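Local coordinates for protein STM4351 (Salmonella enterica, PDB 2Y7I) that binds arginine with high specificity in the periplasm as a solute-binding protein of family 3, at residues G112-L117 / T135-D140. Residues are numbered along the deposited sequence; the frame is centred on the assembly and turned at random.
Sequences GKKVGL and TPVAYD. With ZN (zinc ion), chain D.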
loop_
_atom_site.group_PDB
_atom_site.type_symbol
_atom_site.label_atom_id
_atom_site.label_comp_id
_atom_site.label_asym_id
_atom_site.label_seq_id
_atom_site.Cartn_x
_atom_site.Cartn_y
_atom_site.Cartn_z
ATOM N N GLY A 112 26.286 -10.975 -30.196
ATOM C CA GLY A 112 26.132 -12.096 -31.137
ATOM C C GLY A 112 25.424 -13.311 -30.558
ATOM O O GLY A 112 25.356 -14.356 -31.195
ATOM N N LYS A 113 24.884 -13.178 -29.351
ATOM C CA LYS A 113 24.296 -14.319 -28.663
ATOM C C LYS A 113 22.780 -14.197 -28.639
ATOM O O LYS A 113 22.223 -13.129 -28.940
ATOM C CB LYS A 113 24.867 -14.463 -27.237
ATOM C CG LYS A 113 26.415 -14.539 -27.151
ATOM C CD LYS A 113 26.980 -15.809 -27.785
ATOM C CE LYS A 113 28.501 -15.845 -27.659
ATOM N NZ LYS A 113 29.076 -17.004 -28.371
ATOM N N LYS A 114 22.122 -15.300 -28.296
ATOM C CA LYS A 114 20.663 -15.374 -28.269
ATOM C C LYS A 114 20.142 -15.183 -26.859
ATOM O O LYS A 114 20.553 -15.890 -25.933
ATOM C CB LYS A 114 20.175 -16.717 -28.830
ATOM C CG LYS A 114 20.392 -16.887 -30.334
ATOM C CD LYS A 114 19.938 -18.264 -30.820
ATOM C CE LYS A 114 19.877 -18.299 -32.333
ATOM N NZ LYS A 114 19.260 -19.566 -32.866
ATOM N N VAL A 115 19.241 -14.219 -26.702
ATOM C CA VAL A 115 18.586 -13.980 -25.424
ATOM C C VAL A 115 17.062 -14.064 -25.587
ATOM O O VAL A 115 16.470 -13.367 -26.412
ATOM C CB VAL A 115 19.026 -12.636 -24.794
ATOM C CG1 VAL A 115 18.231 -12.346 -23.525
ATOM C CG2 VAL A 115 20.502 -12.666 -24.466
ATOM N N GLY A 116 16.444 -14.947 -24.801
ATOM C CA GLY A 116 15.005 -15.157 -24.862
ATOM C C GLY A 116 14.250 -14.144 -24.020
ATOM O O GLY A 116 14.734 -13.692 -22.979
ATOM N N LEU A 117 13.054 -13.791 -24.476
ATOM C CA LEU A 117 12.190 -12.835 -23.786
ATOM C C LEU A 117 10.768 -13.024 -24.293
ATOM O O LEU A 117 10.539 -13.770 -25.245
ATOM C CB LEU A 117 12.673 -11.392 -23.995
ATOM C CG LEU A 117 13.175 -11.027 -25.403
ATOM C CD1 LEU A 117 12.031 -10.791 -26.390
ATOM C CD2 LEU A 117 14.087 -9.820 -25.367
ATOM N N THR A 135 20.870 -10.938 -30.234
ATOM C CA THR A 135 19.727 -11.496 -30.942
ATOM C C THR A 135 18.606 -11.791 -29.963
ATOM O O THR A 135 18.749 -12.657 -29.087
ATOM C CB THR A 135 20.085 -12.778 -31.716
ATOM O OG1 THR A 135 21.071 -12.480 -32.707
ATOM C CG2 THR A 135 18.833 -13.360 -32.407
ATOM N N PRO A 136 17.480 -11.069 -30.097
ATOM C CA PRO A 136 16.350 -11.351 -29.229
ATOM C C PRO A 136 15.528 -12.506 -29.802
ATOM O O PRO A 136 15.319 -12.585 -31.024
ATOM C CB PRO A 136 15.559 -10.037 -29.241
ATOM C CG PRO A 136 15.916 -9.374 -30.568
ATOM C CD PRO A 136 17.177 -10.022 -31.093
ATOM N N VAL A 137 15.109 -13.423 -28.940
ATOM C CA VAL A 137 14.317 -14.554 -29.387
ATOM C C VAL A 137 13.013 -14.463 -28.620
ATOM O O VAL A 137 13.009 -14.526 -27.392
ATOM C CB VAL A 137 15.032 -15.906 -29.121
ATOM C CG1 VAL A 137 14.212 -17.080 -29.680
ATOM C CG2 VAL A 137 16.438 -15.897 -29.721
ATOM N N ALA A 138 11.918 -14.301 -29.358
ATOM C CA ALA A 138 10.608 -14.024 -28.777
ATOM C C ALA A 138 9.858 -15.321 -28.479
ATOM O O ALA A 138 9.855 -16.251 -29.298
ATOM C CB ALA A 138 9.790 -13.155 -29.735
ATOM N N TYR A 139 9.216 -15.346 -27.316
ATOM C CA TYR A 139 8.416 -16.472 -26.838
ATOM C C TYR A 139 7.086 -15.937 -26.335
ATOM O O TYR A 139 7.036 -14.831 -25.805
ATOM C CB TYR A 139 9.127 -17.152 -25.656
ATOM C CG TYR A 139 10.407 -17.853 -26.040
ATOM C CD1 TYR A 139 11.628 -17.173 -26.041
ATOM C CD2 TYR A 139 10.395 -19.196 -26.413
ATOM C CE1 TYR A 139 12.808 -17.816 -26.414
ATOM C CE2 TYR A 139 11.581 -19.861 -26.774
ATOM C CZ TYR A 139 12.776 -19.158 -26.779
ATOM O OH TYR A 139 13.925 -19.816 -27.145
ATOM N N ASP A 140 6.013 -16.716 -26.470
ATOM C CA ASP A 140 4.769 -16.366 -25.775
ATOM C C ASP A 140 4.671 -16.922 -24.349
ATOM O O ASP A 140 3.590 -16.949 -23.747
ATOM C CB ASP A 140 3.532 -16.723 -26.614
ATOM C CG ASP A 140 3.206 -15.646 -27.623
ATOM O OD1 ASP A 140 4.084 -14.791 -27.860
ATOM O OD2 ASP A 140 2.095 -15.630 -28.183
HETATM ZN ZN ZN D . 1.745 -14.222 -29.331
#
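Thr135, Val137 and Tyr139 each give their backbone N-H to the strand beside them, to the carbonyl oxygens of Lys113, Val115 and Leu117, and the N-H groups of Val115 and Leu117 answer toward the oxygens of Thr135 and Val137. This alternation is the pattern of parallel strands. The bond from Val115 N to Thr135 O is close to straight (172°), whereas that from Tyr139 N to Leu117 O is bent to 139°. Contacts of the CA-H...O kind fill in between them, the shortest from Gly116 CA to Val137 O at 3.3 Å.

Side chains add apolar contact on both faces. On the face of Lys114 and Val137, CG2 of the valine rests 3.9 Å from CB of the lysine, whose chain then runs on, extended, away from the neighbouring strand. Farther along, the Tyr139 ring turns its CE1 edge to Gly116 CA, 3.8 Å away, and Leu117 O also lies at this ring's edge, in its plane. The ring's hydroxyl is hydrogen-bonded to Asp148. On the reverse face Leu117 and Pro136 point the same way, with Leu117 CD2 4.1 Å from Pro136 CB; an unusual chi1 of 40° sets CG of the leucine between its backbone N and carbonyl carbon. Helix 122-130 packs here, through Leu127 and Gln124.

Just past the strand end, Asp140 OD2 binds a zinc ion at 1.9 Å, a site shared with Asp55. The whole is a beta-alpha-beta unit, strand 114-118, helix 122-130 and edge strand 135-139, in one lobe of the two-lobed periplasmic binding protein fold.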